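Local coordinates for GTP-binding protein (Thermus thermophilus, PDB 2DBY), which binds guanine nucleotides, here GDP, and is probably an ATPase of the OBG family that associates with the 70S ribosome and its 50S subunit, at residues R244-L249 with S269-L274; V4-L9 with T16-L21; E212-L215 with G220-Q223. All coordinates share one frame; numbering follows the deposited sequence.

Interaction 1. Residues R244-L249 with S269-L274. With GDP (guanosine-5'-diphosphate), chain B.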
loop_
_atom_site.group_PDB
_atom_site.type_symbol
_atom_site.label_atom_id
_atom_site.label_comp_id
_atom_site.label_asym_id
_atom_site.label_seq_id
_atom_site.Cartn_x
_atom_site.Cartn_y
_atom_site.Cartn_z
ATOM N N ARG A 244 -21.128 0.244 1.164
ATOM C CA ARG A 244 -22.228 -0.330 1.924
ATOM C C ARG A 244 -22.141 -1.852 1.971
ATOM O O ARG A 244 -22.332 -2.468 3.029
ATOM C CB ARG A 244 -23.571 0.083 1.325
ATOM C CG ARG A 244 -24.750 -0.483 2.088
ATOM C CD ARG A 244 -26.052 0.142 1.657
ATOM N NE ARG A 244 -27.185 -0.574 2.237
ATOM C CZ ARG A 244 -28.456 -0.261 2.017
ATOM N NH1 ARG A 244 -28.754 0.765 1.228
ATOM N NH2 ARG A 244 -29.426 -0.979 2.576
ATOM N N LEU A 245 -21.865 -2.468 0.836
ATOM C CA LEU A 245 -21.752 -3.926 0.799
ATOM C C LEU A 245 -20.605 -4.389 1.690
ATOM O O LEU A 245 -20.722 -5.374 2.414
ATOM C CB LEU A 245 -21.500 -4.414 -0.626
ATOM C CG LEU A 245 -21.324 -5.937 -0.762
ATOM C CD1 LEU A 245 -22.621 -6.635 -0.356
ATOM C CD2 LEU A 245 -20.992 -6.274 -2.222
ATOM N N GLU A 246 -19.476 -3.685 1.646
ATOM C CA GLU A 246 -18.361 -4.098 2.481
ATOM C C GLU A 246 -18.707 -4.032 3.959
ATOM O O GLU A 246 -18.302 -4.904 4.736
ATOM C CB GLU A 246 -17.119 -3.228 2.212
ATOM C CG GLU A 246 -16.572 -3.417 0.799
ATOM C CD GLU A 246 -16.281 -4.876 0.479
ATOM O OE1 GLU A 246 -16.770 -5.374 -0.558
ATOM O OE2 GLU A 246 -15.567 -5.525 1.270
ATOM N N ALA A 247 -19.433 -3.002 4.365
ATOM C CA ALA A 247 -19.797 -2.890 5.775
ATOM C C ALA A 247 -20.706 -4.052 6.170
ATOM O O ALA A 247 -20.575 -4.611 7.276
ATOM C CB ALA A 247 -20.496 -1.575 6.023
ATOM N N GLU A 248 -21.627 -4.416 5.279
ATOM C CA GLU A 248 -22.547 -5.535 5.567
ATOM C C GLU A 248 -21.786 -6.865 5.650
ATOM O O GLU A 248 -21.979 -7.644 6.577
ATOM C CB GLU A 248 -23.627 -5.613 4.489
ATOM C CG GLU A 248 -24.546 -4.388 4.503
ATOM C CD GLU A 248 -25.413 -4.267 3.270
ATOM O OE1 GLU A 248 -25.184 -5.010 2.297
ATOM O OE2 GLU A 248 -26.323 -3.401 3.272
ATOM N N LEU A 249 -20.897 -7.119 4.695
ATOM C CA LEU A 249 -20.114 -8.349 4.708
ATOM C C LEU A 249 -19.181 -8.481 5.924
ATOM O O LEU A 249 -18.988 -9.590 6.439
ATOM C CB LEU A 249 -19.270 -8.470 3.436
ATOM C CG LEU A 249 -20.051 -8.649 2.128
ATOM C CD1 LEU A 249 -19.116 -8.399 0.938
ATOM C CD2 LEU A 249 -20.620 -10.075 2.055
ATOM N N SER A 269 -13.731 -9.785 -1.721
ATOM C CA SER A 269 -14.370 -8.595 -1.152
ATOM C C SER A 269 -13.692 -7.335 -1.628
ATOM O O SER A 269 -12.549 -7.363 -2.087
ATOM C CB SER A 269 -14.332 -8.611 0.380
ATOM O OG SER A 269 -13.010 -8.447 0.838
ATOM N N GLY A 270 -14.392 -6.218 -1.462
ATOM C CA GLY A 270 -13.841 -4.945 -1.865
ATOM C C GLY A 270 -12.705 -4.588 -0.939
ATOM O O GLY A 270 -11.761 -3.944 -1.357
ATOM N N LEU A 271 -12.791 -4.989 0.332
ATOM C CA LEU A 271 -11.713 -4.679 1.251
ATOM C C LEU A 271 -10.468 -5.430 0.859
ATOM O O LEU A 271 -9.375 -4.875 0.959
ATOM C CB LEU A 271 -12.068 -5.019 2.696
ATOM C CG LEU A 271 -13.047 -4.132 3.455
ATOM C CD1 LEU A 271 -12.891 -4.506 4.946
ATOM C CD2 LEU A 271 -12.782 -2.668 3.243
ATOM N N GLN A 272 -10.606 -6.682 0.409
ATOM C CA GLN A 272 -9.406 -7.410 0.003
ATOM C C GLN A 272 -8.812 -6.777 -1.256
ATOM O O GLN A 272 -7.599 -6.646 -1.388
ATOM C CB GLN A 272 -9.711 -8.905 -0.241
ATOM C CG GLN A 272 -9.859 -9.686 1.053
ATOM C CD GLN A 272 -8.587 -9.639 1.911
ATOM O OE1 GLN A 272 -7.517 -10.077 1.487
ATOM N NE2 GLN A 272 -8.711 -9.100 3.115
ATOM N N ARG A 273 -9.671 -6.419 -2.207
ATOM C CA ARG A 273 -9.189 -5.782 -3.428
ATOM C C ARG A 273 -8.461 -4.491 -3.091
ATOM O O ARG A 273 -7.434 -4.179 -3.698
ATOM C CB ARG A 273 -10.347 -5.453 -4.371
ATOM C CG ARG A 273 -11.008 -6.634 -5.060
ATOM C CD ARG A 273 -12.353 -6.169 -5.640
ATOM N NE ARG A 273 -12.841 -7.006 -6.729
ATOM C CZ ARG A 273 -12.318 -7.029 -7.954
ATOM N NH1 ARG A 273 -11.276 -6.258 -8.254
ATOM N NH2 ARG A 273 -12.845 -7.812 -8.885
ATOM N N LEU A 274 -9.013 -3.725 -2.143
ATOM C CA LEU A 274 -8.388 -2.460 -1.735
ATOM C C LEU A 274 -7.053 -2.733 -1.039
ATOM O O LEU A 274 -6.073 -2.038 -1.250
ATOM C CB LEU A 274 -9.322 -1.683 -0.789
ATOM C CG LEU A 274 -8.795 -0.337 -0.284
ATOM C CD1 LEU A 274 -8.519 0.621 -1.445
ATOM C CD2 LEU A 274 -9.856 0.256 0.660
HETATM P PB GDP B . -18.960 10.266 4.152
HETATM O O1B GDP B . -19.587 11.643 4.313
HETATM O O2B GDP B . -17.890 10.239 2.932
HETATM O O3B GDP B . -18.608 9.491 5.420
HETATM O O3A GDP B . -20.201 9.395 3.531
HETATM P PA GDP B . -21.135 8.281 4.232
HETATM O O1A GDP B . -20.314 7.158 4.699
HETATM O O2A GDP B . -21.930 8.929 5.472
HETATM O "O5'" GDP B . -22.184 7.736 3.131
HETATM C "C5'" GDP B . -23.033 8.810 2.709
HETATM C "C4'" GDP B . -24.392 8.220 2.255
HETATM O "O4'" GDP B . -24.245 7.276 1.122
HETATM C "C3'" GDP B . -25.116 7.400 3.314
HETATM O "O3'" GDP B . -26.488 7.494 3.691
HETATM C "C2'" GDP B . -24.562 5.972 3.069
HETATM O "O2'" GDP B . -25.578 5.051 3.532
HETATM C "C1'" GDP B . -24.666 5.911 1.552
HETATM N N9 GDP B . -23.726 4.929 0.936
HETATM C C8 GDP B . -22.370 4.813 1.178
HETATM N N7 GDP B . -21.856 3.854 0.457
HETATM C C5 GDP B . -22.839 3.287 -0.292
HETATM C C6 GDP B . -22.883 2.223 -1.255
HETATM O O6 GDP B . -21.875 1.618 -1.538
HETATM N N1 GDP B . -24.089 1.902 -1.848
HETATM C C2 GDP B . -25.237 2.599 -1.518
HETATM N N2 GDP B . -26.422 2.264 -2.121
HETATM N N3 GDP B . -25.212 3.596 -0.622
HETATM C C4 GDP B . -24.053 3.968 0.005
#

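Interaction 2. Residues V4-L9 with T16-L21. With GDP (guanosine-5'-diphosphate), chain B.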
loop_
_atom_site.group_PDB
_atom_site.type_symbol
_atom_site.label_atom_id
_atom_site.label_comp_id
_atom_site.label_asym_id
_atom_site.label_seq_id
_atom_site.Cartn_x
_atom_site.Cartn_y
_atom_site.Cartn_z
ATOM N N VAL A 4 -1.695 3.508 3.843
ATOM C CA VAL A 4 -2.474 4.163 2.790
ATOM C C VAL A 4 -3.450 5.110 3.497
ATOM O O VAL A 4 -4.209 4.690 4.378
ATOM C CB VAL A 4 -3.293 3.149 1.982
ATOM C CG1 VAL A 4 -4.151 3.877 0.920
ATOM C CG2 VAL A 4 -2.351 2.122 1.333
ATOM N N GLY A 5 -3.420 6.379 3.114
ATOM C CA GLY A 5 -4.318 7.353 3.722
ATOM C C GLY A 5 -5.587 7.455 2.882
ATOM O O GLY A 5 -5.504 7.734 1.684
ATOM N N ILE A 6 -6.747 7.206 3.494
ATOM C CA ILE A 6 -8.024 7.275 2.792
ATOM C C ILE A 6 -8.617 8.663 2.943
ATOM O O ILE A 6 -8.833 9.141 4.071
ATOM C CB ILE A 6 -9.038 6.230 3.339
ATOM C CG1 ILE A 6 -8.420 4.826 3.211
ATOM C CG2 ILE A 6 -10.377 6.327 2.540
ATOM C CD1 ILE A 6 -9.372 3.696 3.515
ATOM N N VAL A 7 -8.882 9.321 1.808
ATOM C CA VAL A 7 -9.438 10.664 1.853
ATOM C C VAL A 7 -10.764 10.725 1.137
ATOM O O VAL A 7 -11.080 9.858 0.321
ATOM C CB VAL A 7 -8.477 11.713 1.223
ATOM C CG1 VAL A 7 -7.105 11.592 1.846
ATOM C CG2 VAL A 7 -8.394 11.535 -0.247
ATOM N N GLY A 8 -11.564 11.733 1.468
ATOM C CA GLY A 8 -12.841 11.853 0.788
ATOM C C GLY A 8 -13.517 13.162 1.138
ATOM O O GLY A 8 -13.400 13.627 2.273
ATOM N N LEU A 9 -14.195 13.772 0.176
ATOM C CA LEU A 9 -14.906 15.002 0.488
ATOM C C LEU A 9 -16.212 14.508 1.126
ATOM O O LEU A 9 -16.433 13.304 1.249
ATOM C CB LEU A 9 -15.145 15.812 -0.789
ATOM C CG LEU A 9 -13.860 16.282 -1.498
ATOM C CD1 LEU A 9 -14.200 17.314 -2.568
ATOM C CD2 LEU A 9 -12.883 16.857 -0.487
ATOM N N THR A 16 -18.736 4.940 5.879
ATOM C CA THR A 16 -19.310 3.612 5.707
ATOM C C THR A 16 -18.171 2.644 5.428
ATOM O O THR A 16 -18.099 1.573 6.026
ATOM C CB THR A 16 -20.303 3.601 4.544
ATOM O OG1 THR A 16 -21.397 4.467 4.867
ATOM C CG2 THR A 16 -20.836 2.177 4.298
ATOM N N LEU A 17 -17.257 3.043 4.544
ATOM C CA LEU A 17 -16.112 2.201 4.233
ATOM C C LEU A 17 -15.313 2.013 5.507
ATOM O O LEU A 17 -14.766 0.949 5.742
ATOM C CB LEU A 17 -15.224 2.839 3.158
ATOM C CG LEU A 17 -14.028 1.984 2.724
ATOM C CD1 LEU A 17 -14.462 0.636 2.114
ATOM C CD2 LEU A 17 -13.231 2.790 1.692
ATOM N N PHE A 18 -15.199 3.057 6.327
ATOM C CA PHE A 18 -14.480 2.831 7.572
ATOM C C PHE A 18 -15.209 1.979 8.601
ATOM O O PHE A 18 -14.564 1.440 9.501
ATOM C CB PHE A 18 -14.030 4.123 8.204
ATOM C CG PHE A 18 -12.683 4.506 7.766
ATOM C CD1 PHE A 18 -12.512 5.347 6.669
ATOM C CD2 PHE A 18 -11.572 3.911 8.351
ATOM C CE1 PHE A 18 -11.245 5.594 6.148
ATOM C CE2 PHE A 18 -10.303 4.141 7.843
ATOM C CZ PHE A 18 -10.138 4.993 6.729
ATOM N N ASN A 19 -16.523 1.827 8.500
ATOM C CA ASN A 19 -17.187 0.911 9.452
ATOM C C ASN A 19 -16.604 -0.457 9.121
ATOM O O ASN A 19 -16.260 -1.249 10.001
ATOM C CB ASN A 19 -18.710 0.814 9.244
ATOM C CG ASN A 19 -19.443 2.069 9.644
ATOM O OD1 ASN A 19 -19.014 2.783 10.543
ATOM N ND2 ASN A 19 -20.571 2.346 8.967
ATOM N N ALA A 20 -16.487 -0.730 7.830
ATOM C CA ALA A 20 -15.959 -2.014 7.386
ATOM C C ALA A 20 -14.499 -2.225 7.780
ATOM O O ALA A 20 -14.101 -3.305 8.238
ATOM C CB ALA A 20 -16.127 -2.139 5.882
ATOM N N LEU A 21 -13.688 -1.191 7.597
ATOM C CA LEU A 21 -12.288 -1.277 7.923
ATOM C C LEU A 21 -12.083 -1.460 9.426
ATOM O O LEU A 21 -11.228 -2.239 9.843
ATOM C CB LEU A 21 -11.577 -0.008 7.428
ATOM C CG LEU A 21 -11.435 0.045 5.905
ATOM C CD1 LEU A 21 -11.024 1.451 5.449
ATOM C CD2 LEU A 21 -10.383 -0.985 5.473
HETATM P PB GDP B . -18.960 10.266 4.152
HETATM O O1B GDP B . -19.587 11.643 4.313
HETATM O O2B GDP B . -17.890 10.239 2.932
HETATM O O3B GDP B . -18.608 9.491 5.420
HETATM O O3A GDP B . -20.201 9.395 3.531
HETATM P PA GDP B . -21.135 8.281 4.232
HETATM O O1A GDP B . -20.314 7.158 4.699
HETATM O O2A GDP B . -21.930 8.929 5.472
HETATM O "O5'" GDP B . -22.184 7.736 3.131
HETATM C "C5'" GDP B . -23.033 8.810 2.709
HETATM C "C4'" GDP B . -24.392 8.220 2.255
HETATM O "O4'" GDP B . -24.245 7.276 1.122
HETATM C "C3'" GDP B . -25.116 7.400 3.314
HETATM O "O3'" GDP B . -26.488 7.494 3.691
HETATM C "C2'" GDP B . -24.562 5.972 3.069
HETATM O "O2'" GDP B . -25.578 5.051 3.532
HETATM C "C1'" GDP B . -24.666 5.911 1.552
HETATM N N9 GDP B . -23.726 4.929 0.936
HETATM C C8 GDP B . -22.370 4.813 1.178
HETATM N N7 GDP B . -21.856 3.854 0.457
HETATM C C5 GDP B . -22.839 3.287 -0.292
HETATM C C6 GDP B . -22.883 2.223 -1.255
HETATM O O6 GDP B . -21.875 1.618 -1.538
HETATM N N1 GDP B . -24.089 1.902 -1.848
HETATM C C2 GDP B . -25.237 2.599 -1.518
HETATM N N2 GDP B . -26.422 2.264 -2.121
HETATM N N3 GDP B . -25.212 3.596 -0.622
HETATM C C4 GDP B . -24.053 3.968 0.005
#

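Interaction 3. Residues E212-L215 with G220-Q223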
loop_
_atom_site.group_PDB
_atom_site.type_symbol
_atom_site.label_atom_id
_atom_site.label_comp_id
_atom_site.label_asym_id
_atom_site.label_seq_id
_atom_site.Cartn_x
_atom_site.Cartn_y
_atom_site.Cartn_z
ATOM N N GLU A 212 -23.913 -1.877 -5.324
ATOM C CA GLU A 212 -23.462 -3.260 -5.501
ATOM C C GLU A 212 -23.683 -3.884 -6.879
ATOM O O GLU A 212 -22.880 -4.724 -7.301
ATOM C CB GLU A 212 -24.085 -4.157 -4.426
ATOM C CG GLU A 212 -25.576 -4.009 -4.288
ATOM C CD GLU A 212 -26.088 -4.557 -2.957
ATOM O OE1 GLU A 212 -25.417 -4.348 -1.919
ATOM O OE2 GLU A 212 -27.165 -5.170 -2.953
ATOM N N GLU A 213 -24.747 -3.478 -7.574
ATOM C CA GLU A 213 -25.041 -4.021 -8.914
ATOM C C GLU A 213 -23.958 -3.691 -9.934
ATOM O O GLU A 213 -23.846 -4.357 -10.961
ATOM C CB GLU A 213 -26.369 -3.490 -9.445
ATOM C CG GLU A 213 -26.470 -1.991 -9.454
ATOM C CD GLU A 213 -27.211 -1.461 -8.228
ATOM O OE1 GLU A 213 -27.073 -2.038 -7.105
ATOM O OE2 GLU A 213 -27.929 -0.451 -8.397
ATOM N N ASP A 214 -23.171 -2.652 -9.662
ATOM C CA ASP A 214 -22.100 -2.249 -10.564
ATOM C C ASP A 214 -20.777 -2.990 -10.338
ATOM O O ASP A 214 -19.803 -2.720 -11.025
ATOM C CB ASP A 214 -21.863 -0.735 -10.459
ATOM C CG ASP A 214 -22.805 0.067 -11.344
ATOM O OD1 ASP A 214 -23.376 -0.532 -12.279
ATOM O OD2 ASP A 214 -22.973 1.290 -11.124
ATOM N N LEU A 215 -20.735 -3.904 -9.362
ATOM C CA LEU A 215 -19.522 -4.660 -9.098
ATOM C C LEU A 215 -19.450 -5.777 -10.134
ATOM O O LEU A 215 -20.482 -6.272 -10.602
ATOM C CB LEU A 215 -19.540 -5.249 -7.676
ATOM C CG LEU A 215 -19.544 -4.211 -6.535
ATOM C CD1 LEU A 215 -19.757 -4.908 -5.185
ATOM C CD2 LEU A 215 -18.208 -3.424 -6.551
ATOM N N GLY A 220 -19.888 0.024 -17.817
ATOM C CA GLY A 220 -21.008 0.782 -18.328
ATOM C C GLY A 220 -21.488 1.896 -17.425
ATOM O O GLY A 220 -22.454 2.587 -17.760
ATOM N N ASN A 221 -20.839 2.068 -16.275
ATOM C CA ASN A 221 -21.211 3.141 -15.353
ATOM C C ASN A 221 -20.372 4.321 -15.818
ATOM O O ASN A 221 -19.149 4.291 -15.702
ATOM C CB ASN A 221 -20.850 2.745 -13.918
ATOM C CG ASN A 221 -21.130 3.844 -12.919
ATOM O OD1 ASN A 221 -20.704 4.982 -13.093
ATOM N ND2 ASN A 221 -21.818 3.501 -11.833
ATOM N N PRO A 222 -21.013 5.356 -16.396
ATOM C CA PRO A 222 -20.265 6.523 -16.880
ATOM C C PRO A 222 -19.379 7.214 -15.860
ATOM O O PRO A 222 -18.321 7.730 -16.213
ATOM C CB PRO A 222 -21.359 7.442 -17.428
ATOM C CG PRO A 222 -22.562 7.073 -16.570
ATOM C CD PRO A 222 -22.466 5.573 -16.528
ATOM N N GLN A 223 -19.802 7.237 -14.596
ATOM C CA GLN A 223 -18.994 7.892 -13.585
ATOM C C GLN A 223 -17.697 7.108 -13.333
ATOM O O GLN A 223 -16.625 7.710 -13.189
ATOM C CB GLN A 223 -19.803 8.071 -12.301
ATOM C CG GLN A 223 -20.926 9.092 -12.474
ATOM C CD GLN A 223 -21.670 9.371 -11.178
ATOM O OE1 GLN A 223 -22.234 8.469 -10.564
ATOM N NE2 GLN A 223 -21.678 10.632 -10.764
#

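Interaction 1. Residues R244-L249 with S269-L274
Glu246, reaching out from helix 243-250, lays its carboxylate against the first turn of helix 270-281, and its two oxygens each take one of the first two backbone amides of that helix. OE1 of Glu246 accepts from Gly270 N at 2.7 Å and OE2 of Glu246 from Leu271 N at 3.0 Å. Both bonds are bent and count as weak singly, yet together they hold the carboxylate at both oxygens and limit its rotation. The chain gets there through a bend at chi2 (-55°), CG standing beside the backbone N, which brings the carboxylate onto the helix end. Gly270 lies close against it; a CB there would clash with OE1. On the flank, OE2 of Glu246 also lies against CB of Ser269, and it comes within 3.6 Å of Leu271 CG.

This is a helix N-terminus receiving a carboxylate from another helix, where the helix dipole would probably favour the negative charge. Ser269 is the N-cap itself, its OG accepting from Gln272 N at 3.0 Å, so the serine hydroxyl and the glutamate serve different amides of the same first turn. Ala20 of helix 14-25 touches Glu246 too, and Leu271 packs on Leu17, Leu21 and Ala24 of that helix.

The start of the same helix 243-250 meets the nucleotide. Arg244 N donates to O6 of GDP at 3.1 Å, almost straight at 169°, while CB of Arg244 lies 3.4 Å from C6 of the guanine. The arginine chain then runs extended past the base, its CG anti to the backbone N, and NE forms a salt bridge with OE2 of Glu248, met on the syn side but well out of the carboxylate plane.

Interaction 2. Residues V4-L9 with T16-L21
Ile6 and Phe18 mark the closest backbone approach, their CA atoms 9.2 Å apart, where strand 4-7 and helix 16-21 run roughly antiparallel, at 145°, with axes 11.1 Å apart. Across that spacing the contact is wholly apolar and centres on Ile6, whose side chain points at the helix. Its CG1 lies beside the backbone N (chi1 -57°), and the extended outer torsion carries CD1 into the group formed by Phe18, Leu21 and Leu17. CD1 of Ile6 meets CD1 of Leu21 tip to tip at 3.4 Å, tighter than usual for two methyl carbons. The Phe18 side chain comes from the opposite direction, and its CE1 and CZ reach the isoleucine obliquely: CZ lies 3.5 Å from Ile6 CD1, and CE1 touches Ile6 CB. Leu21 CD1 sits over one face of this ring, offset toward the rim, so that methyl touches both partners. Leu17 contributes a looser contact through CD2.

At the other end of the helix segment, Thr16 grips the alpha phosphate: its N and its OG1 both donate to O1A of GDP, at 3.0 Å and 2.9 Å. The order of strand, phosphate-binding loop and helix, with Asn11 to Ser15 also holding GDP, is the P-loop (Walker A) arrangement of the TRAFAC GTPases.

Interaction 3. Residues E212-L215 with G220-Q223
Asp214 and Asn221 meet through one short side-chain hydrogen bond, from ND2 of Asn221 to OD2 of Asp214, 2.6 Å long and fairly straight at 160°. The asparagine can be followed outward. Its CB sits 3.8 Å from OD2 of Asp214, close enough to lie alongside the acceptor without bonding to it. The first torsion sets CG opposite the backbone N, which carries the amide to the aspartate, and CG itself comes within 3.6 Å of the same oxygen. There the group divides. ND2 turns to the carboxylate, while OD1 turns back to the start of the helix that follows it and accepts from Gln223 N at 2.9 Å, a weak, strongly bent bond.

Asn221 is thus the N-cap of helix 222-234, with Pro222 in the first position of the helix; OD1 also receives Val224 N. The surface connection between strand 204-209 and this helix, part of the G domain, is bridged here by a side chain that caps with one end of its amide and reaches Asp214 with the other. ND2 has a further acceptor in Cys109 O, so both ends of the amide are held, which should restrict its rotation.

The two flat groups do not share a plane. Asn221 and Asp214 approach at about a right angle, their amide and carboxylate planes 72° apart: OD2 lies almost within the amide plane, whereas ND2 arrives from above the carboxylate, 44° out of its plane. An alanine in place of Asp214 would remove the carboxylate and is likely to leave Asn221 ND2 with one acceptor fewer, its amide then held on that side by Cys109 O. Asp214 belongs to a short 3-10 turn, in which Leu215 N donates to Glu212 O at 3.1 Å.

In the fold
Interactions 1 and 2 lie side by side, centres about 11 Å apart, and both touch GDP, at different parts: the first at the guanine, the second at the alpha phosphate. They pack directly, Leu271 CD2 lying 3.7 Å from Leu21 CD2 and Arg244 N 3.7 Å from Thr16 CG2, so helix 14-25 sits against both helices of interaction 1. Interaction 3 is farther out, its centre about 16 Å from that of interaction 1, but Leu245 CD2 touches Leu215 CD1 at 3.5 Å. It has no contact with interaction 2, the nearest atoms being about 10 Å apart, and the Asp214 side chain stays about 9 Å from GDP.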